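Local atomic coordinates of hypothetical protein SpyM3_0169 (Streptococcus pyogenes, PDB entry 1PG6), a protein that is of unknown function but binds calcium ions in the crystal and belongs to the AIM24 family of the cupin clan. Residues V26-E31 and L93-N98; M13-D18 and L155-A160; L38-M43 and F81-M86. One frame throughout, in Å; residues are numbered along the deposited sequence.

Interaction 1: V26-E31 and L93-N98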
ATOM      1  N   VAL A  26      -0.382  11.364  -9.575  1.00 12.67           N
ATOM      2  CA  VAL A  26       0.530  10.604 -10.411  1.00 12.82           C
ATOM      3  C   VAL A  26      -0.158  10.370 -11.749  1.00 14.60           C
ATOM      4  O   VAL A  26      -1.262   9.831 -11.807  1.00 14.62           O
ATOM      5  CB  VAL A  26       0.931   9.242  -9.768  1.00 15.83           C
ATOM      6  CG1 VAL A  26      -0.295   8.415  -9.447  1.00 16.82           C
ATOM      7  CG2 VAL A  26       1.868   8.484 -10.704  1.00 13.88           C
ATOM      8  N   GLU A  27       0.485  10.832 -12.816  1.00 14.11           N
ATOM      9  CA  GLU A  27      -0.042  10.670 -14.161  1.00 16.35           C
ATOM     10  C   GLU A  27       0.603   9.415 -14.723  1.00 17.60           C
ATOM     11  O   GLU A  27       1.829   9.275 -14.708  1.00 17.98           O
ATOM     12  CB  GLU A  27       0.311  11.876 -15.037  1.00 18.64           C
ATOM     13  CG  GLU A  27      -0.200  13.214 -14.521  1.00 24.71           C
ATOM     14  CD  GLU A  27       0.204  14.373 -15.424  1.00 29.23           C
ATOM     15  OE1 GLU A  27       1.410  14.507 -15.723  1.00 33.96           O
ATOM     16  OE2 GLU A  27      -0.679  15.154 -15.834  1.00 32.03           O
ATOM     17  N   ILE A  28      -0.226   8.505 -15.219  1.00 17.59           N
ATOM     18  CA  ILE A  28       0.253   7.236 -15.751  1.00 18.87           C
ATOM     19  C   ILE A  28      -0.089   7.041 -17.222  1.00 19.52           C
ATOM     20  O   ILE A  28      -1.226   7.251 -17.636  1.00 20.38           O
ATOM     21  CB  ILE A  28      -0.355   6.061 -14.954  1.00 19.40           C
ATOM     22  CG1 ILE A  28       0.096   6.139 -13.490  1.00 19.54           C
ATOM     23  CG2 ILE A  28       0.053   4.733 -15.568  1.00 17.43           C
ATOM     24  CD1 ILE A  28      -0.551   5.092 -12.604  1.00 22.28           C
ATOM     25  N   ASP A  29       0.909   6.646 -18.009  1.00 21.59           N
ATOM     26  CA  ASP A  29       0.708   6.385 -19.428  1.00 23.38           C
ATOM     27  C   ASP A  29       0.748   4.883 -19.640  1.00 24.14           C
ATOM     28  O   ASP A  29       1.703   4.213 -19.240  1.00 22.17           O
ATOM     29  CB  ASP A  29       1.795   7.049 -20.282  1.00 26.42           C
ATOM     30  CG  ASP A  29       1.622   8.545 -20.382  1.00 29.22           C
ATOM     31  OD1 ASP A  29       2.358   9.282 -19.693  1.00 31.10           O
ATOM     32  OD2 ASP A  29       0.739   8.986 -21.148  1.00 32.12           O
ATOM     33  N   LEU A  30      -0.303   4.360 -20.261  1.00 25.31           N
ATOM     34  CA  LEU A  30      -0.406   2.931 -20.533  1.00 27.12           C
ATOM     35  C   LEU A  30      -0.398   2.653 -22.029  1.00 28.51           C
ATOM     36  O   LEU A  30      -1.133   3.281 -22.789  1.00 28.30           O
ATOM     37  CB  LEU A  30      -1.696   2.366 -19.935  1.00 26.83           C
ATOM     38  CG  LEU A  30      -1.838   2.322 -18.412  1.00 25.13           C
ATOM     39  CD1 LEU A  30      -3.203   1.760 -18.054  1.00 26.01           C
ATOM     40  CD2 LEU A  30      -0.738   1.469 -17.815  1.00 24.98           C
ATOM     41  N   GLU A  31       0.443   1.714 -22.444  1.00 31.02           N
ATOM     42  CA  GLU A  31       0.519   1.333 -23.846  1.00 33.41           C
ATOM     43  C   GLU A  31      -0.622   0.366 -24.121  1.00 33.69           C
ATOM     44  O   GLU A  31      -1.294  -0.089 -23.193  1.00 33.27           O
ATOM     45  CB  GLU A  31       1.854   0.650 -24.146  1.00 35.36           C
ATOM     46  CG  GLU A  31       2.999   1.603 -24.440  1.00 39.98           C
ATOM     47  CD  GLU A  31       4.241   0.881 -24.925  1.00 42.37           C
ATOM     48  OE1 GLU A  31       4.946   0.274 -24.091  1.00 43.53           O
ATOM     49  OE2 GLU A  31       4.507   0.911 -26.146  1.00 44.25           O
ATOM     50  N   LEU A  93      -4.152   7.993 -17.371  1.00 19.28           N
ATOM     51  CA  LEU A  93      -4.997   8.068 -16.192  1.00 17.00           C
ATOM     52  C   LEU A  93      -4.193   8.752 -15.103  1.00 16.18           C
ATOM     53  O   LEU A  93      -2.965   8.802 -15.163  1.00 17.32           O
ATOM     54  CB  LEU A  93      -5.459   6.681 -15.733  1.00 19.20           C
ATOM     55  CG  LEU A  93      -4.483   5.697 -15.095  1.00 19.93           C
ATOM     56  CD1 LEU A  93      -5.265   4.698 -14.248  1.00 20.40           C
ATOM     57  CD2 LEU A  93      -3.672   4.980 -16.162  1.00 21.92           C
ATOM     58  N   ALA A  94      -4.891   9.301 -14.120  1.00 14.51           N
ATOM     59  CA  ALA A  94      -4.231   9.987 -13.021  1.00 12.15           C
ATOM     60  C   ALA A  94      -4.804   9.444 -11.726  1.00 11.82           C
ATOM     61  O   ALA A  94      -6.010   9.233 -11.620  1.00 12.21           O
ATOM     62  CB  ALA A  94      -4.474  11.497 -13.121  1.00 13.05           C
ATOM     63  N   LEU A  95      -3.929   9.213 -10.754  1.00  9.67           N
ATOM     64  CA  LEU A  95      -4.334   8.684  -9.458  1.00 10.02           C
ATOM     65  C   LEU A  95      -3.981   9.648  -8.345  1.00 11.03           C
ATOM     66  O   LEU A  95      -3.039  10.434  -8.462  1.00 11.73           O
ATOM     67  CB  LEU A  95      -3.610   7.370  -9.160  1.00  9.77           C
ATOM     68  CG  LEU A  95      -3.679   6.241 -10.183  1.00 11.32           C
ATOM     69  CD1 LEU A  95      -2.892   5.034  -9.657  1.00  8.97           C
ATOM     70  CD2 LEU A  95      -5.132   5.889 -10.438  1.00 10.78           C
ATOM     71  N   ALA A  96      -4.738   9.567  -7.257  1.00 10.46           N
ATOM     72  CA  ALA A  96      -4.498  10.396  -6.090  1.00 10.02           C
ATOM     73  C   ALA A  96      -4.544   9.505  -4.854  1.00 11.00           C
ATOM     74  O   ALA A  96      -5.451   8.684  -4.712  1.00 10.88           O
ATOM     75  CB  ALA A  96      -5.572  11.477  -5.986  1.00 11.85           C
ATOM     76  N   PRO A  97      -3.552   9.630  -3.964  1.00  9.56           N
ATOM     77  CA  PRO A  97      -3.508   8.834  -2.731  1.00 12.56           C
ATOM     78  C   PRO A  97      -4.697   9.242  -1.863  1.00 13.08           C
ATOM     79  O   PRO A  97      -5.143  10.390  -1.933  1.00 11.79           O
ATOM     80  CB  PRO A  97      -2.183   9.251  -2.094  1.00 13.47           C
ATOM     81  CG  PRO A  97      -1.348   9.697  -3.262  1.00 15.91           C
ATOM     82  CD  PRO A  97      -2.337  10.451  -4.106  1.00 11.79           C
ATOM     83  N   ASN A  98      -5.198   8.328  -1.032  1.00 14.48           N
ATOM     84  CA  ASN A  98      -6.342   8.657  -0.185  1.00 15.98           C
ATOM     85  C   ASN A  98      -5.983   9.418   1.086  1.00 14.90           C
ATOM     86  O   ASN A  98      -6.873   9.838   1.822  1.00 13.60           O
ATOM     87  CB  ASN A  98      -7.141   7.394   0.172  1.00 20.51           C
ATOM     88  CG  ASN A  98      -6.312   6.356   0.897  1.00 22.41           C
ATOM     89  OD1 ASN A  98      -5.600   6.663   1.848  1.00 29.29           O
ATOM     90  ND2 ASN A  98      -6.418   5.109   0.456  1.00 29.04           N
TER
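V26 to I28 run antiparallel to L93 to L95, joined by four backbone hydrogen bonds, from V26 N to L95 O (3.0 Å) at one end to L93 N to I28 O (3.0 Å) at the other. V26 with L95 and I28 with L93 are hydrogen-bonded pairs. E27 with A94 is the non-hydrogen-bonded pair between them. Here A94 CA also makes a CA-H...O contact with V26 O (3.2 Å). The side chains of V26, I28, L93 and L95 share one face. V26 and L95 lie side by side and point the same way. V26 CG1 sits between its backbone N and carbonyl carbon (chi1 56°) and presses on L95 CB at a tight 3.5 Å. L93 CD2 meets both I28 CB (3.7 Å) and L30 CD1 (3.8 Å). Further along, I28 CD1 reaches diagonally to L95 CD1 (3.8 Å). E27 and A94 are on the other face, where E27 is exposed. The apolar face also meets L159 and A85 from strands of a second sheet. Two antiparallel sheets packed by their apolar faces form a beta sandwich, consistent with the cupin clan.

Interaction 2: M13-D18 and L155-A160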
HETATM    1  N   MSE A  13       4.422   0.342 -17.429  1.00 40.62           N
HETATM    2  CA  MSE A  13       3.684   1.595 -17.433  1.00 38.53           C
HETATM    3  C   MSE A  13       4.678   2.735 -17.243  1.00 36.90           C
HETATM    4  O   MSE A  13       5.744   2.545 -16.657  1.00 36.12           O
HETATM    5  CB  MSE A  13       2.673   1.620 -16.286  1.00 39.18           C
HETATM    6  CG  MSE A  13       3.325   1.469 -14.917  1.00 38.52           C
HETATM    7 SE   MSE A  13       2.109   1.642 -13.426  1.00 40.77          SE
HETATM    8  CE  MSE A  13       2.781   3.276 -12.676  1.00 38.59           C
ATOM      9  N   ARG A  14       4.337   3.914 -17.747  1.00 35.64           N
ATOM     10  CA  ARG A  14       5.201   5.072 -17.578  1.00 34.81           C
ATOM     11  C   ARG A  14       4.439   6.016 -16.658  1.00 32.57           C
ATOM     12  O   ARG A  14       3.276   6.332 -16.910  1.00 31.24           O
ATOM     13  CB  ARG A  14       5.486   5.748 -18.921  1.00 37.62           C
ATOM     14  CG  ARG A  14       6.725   6.635 -18.893  1.00 42.71           C
ATOM     15  CD  ARG A  14       7.081   7.180 -20.271  1.00 45.52           C
ATOM     16  NE  ARG A  14       6.315   8.375 -20.610  1.00 48.66           N
ATOM     17  CZ  ARG A  14       6.442   9.544 -19.989  1.00 50.02           C
ATOM     18  NH1 ARG A  14       7.307   9.677 -18.992  1.00 50.73           N
ATOM     19  NH2 ARG A  14       5.708  10.582 -20.367  1.00 50.72           N
ATOM     20  N   PHE A  15       5.085   6.454 -15.585  1.00 29.68           N
ATOM     21  CA  PHE A  15       4.427   7.339 -14.634  1.00 28.33           C
ATOM     22  C   PHE A  15       5.182   8.640 -14.414  1.00 27.77           C
ATOM     23  O   PHE A  15       6.360   8.757 -14.746  1.00 27.11           O
ATOM     24  CB  PHE A  15       4.248   6.617 -13.295  1.00 27.49           C
ATOM     25  CG  PHE A  15       5.543   6.275 -12.617  1.00 28.65           C
ATOM     26  CD1 PHE A  15       6.126   7.158 -11.713  1.00 28.83           C
ATOM     27  CD2 PHE A  15       6.201   5.087 -12.909  1.00 28.57           C
ATOM     28  CE1 PHE A  15       7.347   6.863 -11.114  1.00 28.72           C
ATOM     29  CE2 PHE A  15       7.422   4.783 -12.313  1.00 29.81           C
ATOM     30  CZ  PHE A  15       7.996   5.672 -11.416  1.00 29.64           C
ATOM     31  N   THR A  16       4.484   9.621 -13.857  1.00 26.62           N
ATOM     32  CA  THR A  16       5.076  10.912 -13.556  1.00 26.82           C
ATOM     33  C   THR A  16       4.454  11.426 -12.265  1.00 25.88           C
ATOM     34  O   THR A  16       3.289  11.828 -12.245  1.00 23.79           O
ATOM     35  CB  THR A  16       4.821  11.944 -14.679  1.00 27.55           C
ATOM     36  OG1 THR A  16       5.436  11.501 -15.895  1.00 28.98           O
ATOM     37  CG2 THR A  16       5.398  13.301 -14.295  1.00 30.22           C
ATOM     38  N   ILE A  17       5.227  11.378 -11.183  1.00 25.34           N
ATOM     39  CA  ILE A  17       4.763  11.872  -9.890  1.00 24.00           C
ATOM     40  C   ILE A  17       5.048  13.364  -9.898  1.00 25.77           C
ATOM     41  O   ILE A  17       6.172  13.788 -10.164  1.00 24.73           O
ATOM     42  CB  ILE A  17       5.528  11.226  -8.713  1.00 23.61           C
ATOM     43  CG1 ILE A  17       5.227   9.728  -8.641  1.00 22.64           C
ATOM     44  CG2 ILE A  17       5.126  11.891  -7.400  1.00 22.84           C
ATOM     45  CD1 ILE A  17       6.033   8.995  -7.576  1.00 24.51           C
ATOM     46  N   ASP A  18       4.025  14.165  -9.627  1.00 27.10           N
ATOM     47  CA  ASP A  18       4.205  15.610  -9.616  1.00 28.00           C
ATOM     48  C   ASP A  18       5.294  15.990  -8.605  1.00 28.14           C
ATOM     49  O   ASP A  18       5.283  15.508  -7.474  1.00 30.47           O
ATOM     50  CB  ASP A  18       2.889  16.286  -9.240  1.00 28.55           C
ATOM     51  CG  ASP A  18       2.795  17.684  -9.777  1.00 29.11           C
ATOM     52  OD1 ASP A  18       2.286  17.848 -10.907  1.00 31.03           O
ATOM     53  OD2 ASP A  18       3.245  18.615  -9.079  1.00 29.85           O
ATOM     54  N   LEU A 155       8.407  -8.267 -12.008  1.00 20.57           N
ATOM     55  CA  LEU A 155       9.074  -7.081 -12.523  1.00 21.13           C
ATOM     56  C   LEU A 155       8.066  -5.954 -12.698  1.00 21.41           C
ATOM     57  O   LEU A 155       6.895  -6.196 -12.991  1.00 21.88           O
ATOM     58  CB  LEU A 155       9.735  -7.386 -13.872  1.00 22.34           C
ATOM     59  CG  LEU A 155      10.744  -8.537 -13.909  1.00 23.56           C
ATOM     60  CD1 LEU A 155      11.290  -8.687 -15.324  1.00 24.40           C
ATOM     61  CD2 LEU A 155      11.876  -8.271 -12.939  1.00 23.65           C
ATOM     62  N   GLY A 156       8.527  -4.723 -12.519  1.00 20.35           N
ATOM     63  CA  GLY A 156       7.640  -3.586 -12.669  1.00 19.14           C
ATOM     64  C   GLY A 156       7.887  -2.530 -11.618  1.00 17.38           C
ATOM     65  O   GLY A 156       8.891  -2.558 -10.905  1.00 18.08           O
ATOM     66  N   THR A 157       6.963  -1.585 -11.525  1.00 16.21           N
ATOM     67  CA  THR A 157       7.089  -0.515 -10.548  1.00 15.81           C
ATOM     68  C   THR A 157       5.962  -0.565  -9.531  1.00 13.70           C
ATOM     69  O   THR A 157       4.816  -0.828  -9.879  1.00 13.94           O
ATOM     70  CB  THR A 157       7.041   0.865 -11.219  1.00 17.82           C
ATOM     71  OG1 THR A 157       8.113   0.978 -12.160  1.00 19.48           O
ATOM     72  CG2 THR A 157       7.167   1.963 -10.169  1.00 18.70           C
ATOM     73  N   LEU A 158       6.307  -0.312  -8.273  1.00 12.88           N
ATOM     74  CA  LEU A 158       5.342  -0.273  -7.188  1.00 11.27           C
ATOM     75  C   LEU A 158       5.282   1.176  -6.722  1.00 11.63           C
ATOM     76  O   LEU A 158       6.320   1.817  -6.558  1.00 11.05           O
ATOM     77  CB  LEU A 158       5.799  -1.145  -6.015  1.00 13.33           C
ATOM     78  CG  LEU A 158       5.146  -0.829  -4.657  1.00 15.08           C
ATOM     79  CD1 LEU A 158       3.698  -1.321  -4.650  1.00 14.74           C
ATOM     80  CD2 LEU A 158       5.930  -1.505  -3.535  1.00 14.92           C
ATOM     81  N   LEU A 159       4.078   1.702  -6.543  1.00 11.19           N
ATOM     82  CA  LEU A 159       3.926   3.062  -6.037  1.00 10.85           C
ATOM     83  C   LEU A 159       3.312   2.935  -4.645  1.00 11.24           C
ATOM     84  O   LEU A 159       2.226   2.375  -4.492  1.00 11.68           O
ATOM     85  CB  LEU A 159       2.999   3.899  -6.934  1.00 10.25           C
ATOM     86  CG  LEU A 159       3.447   4.175  -8.373  1.00 10.49           C
ATOM     87  CD1 LEU A 159       2.453   5.114  -9.059  1.00 11.36           C
ATOM     88  CD2 LEU A 159       4.834   4.800  -8.373  1.00 10.20           C
ATOM     89  N   ALA A 160       4.020   3.430  -3.632  1.00 10.35           N
ATOM     90  CA  ALA A 160       3.537   3.394  -2.258  1.00 10.61           C
ATOM     91  C   ALA A 160       3.238   4.834  -1.851  1.00 10.65           C
ATOM     92  O   ALA A 160       3.840   5.766  -2.382  1.00 10.95           O
ATOM     93  CB  ALA A 160       4.594   2.792  -1.336  1.00 10.41           C
TER
HETATM   94  O   HOH W   1       7.142   0.712 -14.698  1.00 25.14           O
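F15 and L159 make a CH-pi contact. L159 CD2 stands over one face of the F15 ring, 4.3 Å from its centroid and only 12° off the ring normal, so the methyl is almost centred on the pi cloud. The F15 ring owes its place to CG lying between the backbone N and the carbonyl carbon (chi1 65°). F15 and T157 point at each other from their own strands. T157 CG2 touches F15 CE2 at 3.6 Å, obliquely to the ring.

The remaining apolar contacts gather on the two methyls of L159. The selenomethionine M13 bends at its last torsion (chi3 -113°) and brings CE to L159 CD1 at 4.1 Å. I17 CD1 adds a looser contact to L159 CD2 at 4.4 Å. A105 packs on both F15 and L159, and V26 does the same from strand 26-30.

The polar link is a water. It donates to M13 O at 3.0 Å and accepts from T157 OG1 at 2.7 Å, which ties M13, at the start of one segment, to T157, near the start of the other. D124 joins the same two residues a second way. Its OD1 takes the N-H of T157 and its OD2 takes the N-H of M13, so one carboxylate holds both backbones.

The axes of strands 14-17 and 156-160 come no closer than 9.7 Å, and the strands belong to different sheets of the sandwich. They face each other instead of pairing edge to edge. Side chains therefore bear the packing, with the polar links at the M13 and T157 end. This chemistry implies an interface between sheets, mostly apolar, with a water and a shared carboxylate linking the strands at one end.

Interaction 3: L38-M43 and F81-M86. With CA (calcium ion), chain C.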
ATOM      1  N   LEU A  38      -4.548  -0.665  -8.862  1.00 14.53           N
ATOM      2  CA  LEU A  38      -4.624   0.600  -8.140  1.00 14.87           C
ATOM      3  C   LEU A  38      -5.483   0.561  -6.888  1.00 14.45           C
ATOM      4  O   LEU A  38      -6.428  -0.225  -6.775  1.00 13.75           O
ATOM      5  CB  LEU A  38      -5.145   1.712  -9.055  1.00 15.00           C
ATOM      6  CG  LEU A  38      -6.486   1.459  -9.741  1.00 16.40           C
ATOM      7  CD1 LEU A  38      -7.430   2.634  -9.540  1.00 17.42           C
ATOM      8  CD2 LEU A  38      -6.235   1.219 -11.222  1.00 16.54           C
ATOM      9  N   GLN A  39      -5.122   1.421  -5.945  1.00 14.02           N
ATOM     10  CA  GLN A  39      -5.839   1.572  -4.688  1.00 14.53           C
ATOM     11  C   GLN A  39      -7.288   1.901  -5.032  1.00 14.26           C
ATOM     12  O   GLN A  39      -7.552   2.824  -5.801  1.00 13.27           O
ATOM     13  CB  GLN A  39      -5.208   2.722  -3.901  1.00 15.00           C
ATOM     14  CG  GLN A  39      -5.948   3.160  -2.656  1.00 18.55           C
ATOM     15  CD  GLN A  39      -5.326   4.406  -2.048  1.00 21.89           C
ATOM     16  OE1 GLN A  39      -4.304   4.333  -1.361  1.00 25.11           O
ATOM     17  NE2 GLN A  39      -5.925   5.563  -2.323  1.00 18.05           N
ATOM     18  N   GLN A  40      -8.226   1.144  -4.473  1.00 16.06           N
ATOM     19  CA  GLN A  40      -9.630   1.387  -4.766  1.00 16.81           C
ATOM     20  C   GLN A  40      -9.973   2.853  -4.537  1.00 15.10           C
ATOM     21  O   GLN A  40      -9.629   3.423  -3.504  1.00 14.24           O
ATOM     22  CB  GLN A  40     -10.531   0.522  -3.884  1.00 19.16           C
ATOM     23  CG  GLN A  40     -11.992   0.608  -4.283  1.00 23.49           C
ATOM     24  CD  GLN A  40     -12.933   0.071  -3.224  1.00 25.61           C
ATOM     25  OE1 GLN A  40     -14.104  -0.185  -3.496  1.00 28.99           O
ATOM     26  NE2 GLN A  40     -12.429  -0.087  -2.004  1.00 27.18           N
ATOM     27  N   GLY A  41     -10.639   3.454  -5.518  1.00 15.49           N
ATOM     28  CA  GLY A  41     -11.037   4.844  -5.414  1.00 13.91           C
ATOM     29  C   GLY A  41      -9.972   5.885  -5.716  1.00 13.32           C
ATOM     30  O   GLY A  41     -10.265   7.071  -5.662  1.00 13.22           O
ATOM     31  N   SER A  42      -8.754   5.474  -6.055  1.00 11.38           N
ATOM     32  CA  SER A  42      -7.689   6.447  -6.315  1.00 11.42           C
ATOM     33  C   SER A  42      -7.748   7.122  -7.679  1.00 11.45           C
ATOM     34  O   SER A  42      -7.028   8.089  -7.935  1.00 11.78           O
ATOM     35  CB  SER A  42      -6.307   5.802  -6.122  1.00 12.22           C
ATOM     36  OG  SER A  42      -6.072   4.776  -7.071  1.00 12.80           O
HETATM   37  N   MSE A  43      -8.612   6.634  -8.562  1.00 13.09           N
HETATM   38  CA  MSE A  43      -8.732   7.230  -9.893  1.00 13.72           C
HETATM   39  C   MSE A  43      -9.205   8.690  -9.845  1.00 12.49           C
HETATM   40  O   MSE A  43     -10.134   9.010  -9.129  1.00 13.29           O
HETATM   41  CB  MSE A  43      -9.725   6.412 -10.722  1.00 16.35           C
HETATM   42  CG  MSE A  43      -9.913   6.934 -12.123  1.00 22.15           C
HETATM   43 SE   MSE A  43      -8.367   6.591 -13.189  1.00 32.87          SE
HETATM   44  CE  MSE A  43      -8.819   4.765 -13.657  1.00 25.37           C
ATOM     45  N   PHE A  81      -9.930  -4.311  -2.182  1.00 23.81           N
ATOM     46  CA  PHE A  81      -9.722  -2.869  -2.234  1.00 23.57           C
ATOM     47  C   PHE A  81      -8.687  -2.455  -3.271  1.00 22.23           C
ATOM     48  O   PHE A  81      -8.113  -1.367  -3.202  1.00 19.64           O
ATOM     49  CB  PHE A  81      -9.332  -2.355  -0.851  1.00 25.71           C
ATOM     50  CG  PHE A  81     -10.269  -2.805   0.231  1.00 29.17           C
ATOM     51  CD1 PHE A  81     -10.024  -3.978   0.937  1.00 30.74           C
ATOM     52  CD2 PHE A  81     -11.430  -2.090   0.504  1.00 31.24           C
ATOM     53  CE1 PHE A  81     -10.921  -4.434   1.901  1.00 32.78           C
ATOM     54  CE2 PHE A  81     -12.336  -2.537   1.464  1.00 32.45           C
ATOM     55  CZ  PHE A  81     -12.080  -3.712   2.164  1.00 33.06           C
ATOM     56  N   ILE A  82      -8.456  -3.343  -4.231  1.00 20.68           N
ATOM     57  CA  ILE A  82      -7.523  -3.082  -5.313  1.00 19.98           C
ATOM     58  C   ILE A  82      -8.245  -3.345  -6.629  1.00 21.40           C
ATOM     59  O   ILE A  82      -8.822  -4.415  -6.828  1.00 20.51           O
ATOM     60  CB  ILE A  82      -6.276  -3.986  -5.230  1.00 18.92           C
ATOM     61  CG1 ILE A  82      -5.487  -3.667  -3.957  1.00 19.01           C
ATOM     62  CG2 ILE A  82      -5.403  -3.780  -6.463  1.00 18.04           C
ATOM     63  CD1 ILE A  82      -4.231  -4.505  -3.778  1.00 17.81           C
ATOM     64  N   THR A  83      -8.231  -2.354  -7.512  1.00 20.86           N
ATOM     65  CA  THR A  83      -8.876  -2.484  -8.810  1.00 21.49           C
ATOM     66  C   THR A  83      -7.812  -2.479  -9.894  1.00 21.95           C
ATOM     67  O   THR A  83      -6.634  -2.243  -9.620  1.00 19.82           O
ATOM     68  CB  THR A  83      -9.877  -1.334  -9.056  1.00 22.16           C
ATOM     69  OG1 THR A  83      -9.200  -0.077  -8.960  1.00 22.80           O
ATOM     70  CG2 THR A  83     -10.989  -1.377  -8.025  1.00 21.54           C
ATOM     71  N   GLN A  84      -8.213  -2.752 -11.128  1.00 24.55           N
ATOM     72  CA  GLN A  84      -7.245  -2.772 -12.213  1.00 27.21           C
ATOM     73  C   GLN A  84      -7.745  -2.000 -13.419  1.00 27.66           C
ATOM     74  O   GLN A  84      -8.896  -2.139 -13.827  1.00 28.03           O
ATOM     75  CB  GLN A  84      -6.918  -4.218 -12.595  1.00 30.63           C
ATOM     76  CG  GLN A  84      -5.736  -4.355 -13.546  1.00 35.52           C
ATOM     77  CD  GLN A  84      -5.110  -5.741 -13.507  1.00 38.17           C
ATOM     78  OE1 GLN A  84      -5.779  -6.745 -13.749  1.00 39.14           O
ATOM     79  NE2 GLN A  84      -3.818  -5.797 -13.202  1.00 39.06           N
ATOM     80  N   ALA A  85      -6.866  -1.176 -13.976  1.00 26.75           N
ATOM     81  CA  ALA A  85      -7.194  -0.373 -15.142  1.00 28.11           C
ATOM     82  C   ALA A  85      -6.517  -0.977 -16.365  1.00 29.18           C
ATOM     83  O   ALA A  85      -5.330  -1.299 -16.326  1.00 28.59           O
ATOM     84  CB  ALA A  85      -6.722   1.058 -14.935  1.00 26.92           C
HETATM   85  N   MSE A  86      -7.284  -1.155 -17.437  1.00 30.55           N
HETATM   86  CA  MSE A  86      -6.759  -1.714 -18.682  1.00 33.78           C
HETATM   87  C   MSE A  86      -6.858  -0.689 -19.802  1.00 31.50           C
HETATM   88  O   MSE A  86      -7.817   0.078 -19.870  1.00 31.10           O
HETATM   89  CB  MSE A  86      -7.528  -2.978 -19.081  1.00 38.33           C
HETATM   90  CG  MSE A  86      -7.102  -4.235 -18.344  1.00 46.12           C
HETATM   91 SE   MSE A  86      -7.676  -4.301 -16.509  1.00 56.48          SE
HETATM   92  CE  MSE A  86      -9.082  -5.619 -16.695  1.00 54.23           C
TER
HETATM   93 CA    CA C 238     -11.544   8.603  -7.148  1.00 10.90          CA
HETATM   94  O   HOH W   2     -13.423   8.118  -5.522  1.00 12.60           O
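L38 and T83 form an antiparallel hydrogen-bonded pair. L38 N gives to T83 O (2.7 Å), and T83 N gives to L38 O (2.9 Å). Their side chains lie on the same face. The chi1 of 55° turns L38 CG toward T83 OG1, 3.2 Å away, and L38 CD2 goes on to A85 CB at 3.7 Å.

Two residues on, Q40 N hydrogen-bonds to F81 O (2.8 Å) from above the carbonyl plane, 41° out of it. The Q40 chain is extended, and its NE2 lies at the edge of the F81 ring, 3.4 Å from CD2. The amide and ring planes are 58° apart.

Strands 35-39 and 82-87 are neighbours in the six-stranded sheet of a sandwich consistent with the cupin clan. Strand 35-39 ends in a type II beta turn from Q39 to S42, with G41 at the positive phi this turn favours. Two donors of S42 grip Q39 O. The backbone N closes the turn, and OG bonds in the carbonyl plane, on a lone pair (2.8 Å).

The turn presents G41 O and M43 O to a calcium ion, each at 2.5 Å, and a water is a further ligand. Both protein ligands are backbone carbonyls, so the chain path sets the site. A backbone bond between S42 and A96 ties the turn to the residue just after strand 91-95.

Interactions 1 and 3 pair neighbouring strands, each within its own sheet, by backbone bonds. Interaction 2 spans the two sheets with side chains, a water and no strand ladder. Interactions 1 and 2 share the four-stranded sheet, where R14 O probably accepts from D29 N and T16 N probably gives to E27 O. Interactions 2 and 3 both reach the six-stranded sheet but do not touch. Interaction 3 meets interaction 1 where M43 CE packs on L93 CD1. Interactions 1 and 2 are mainly buried, and their side-chain contacts are apolar. Interaction 3 is only partly buried, with Q40 and F81 exposed and a calcium ion bound at its turn.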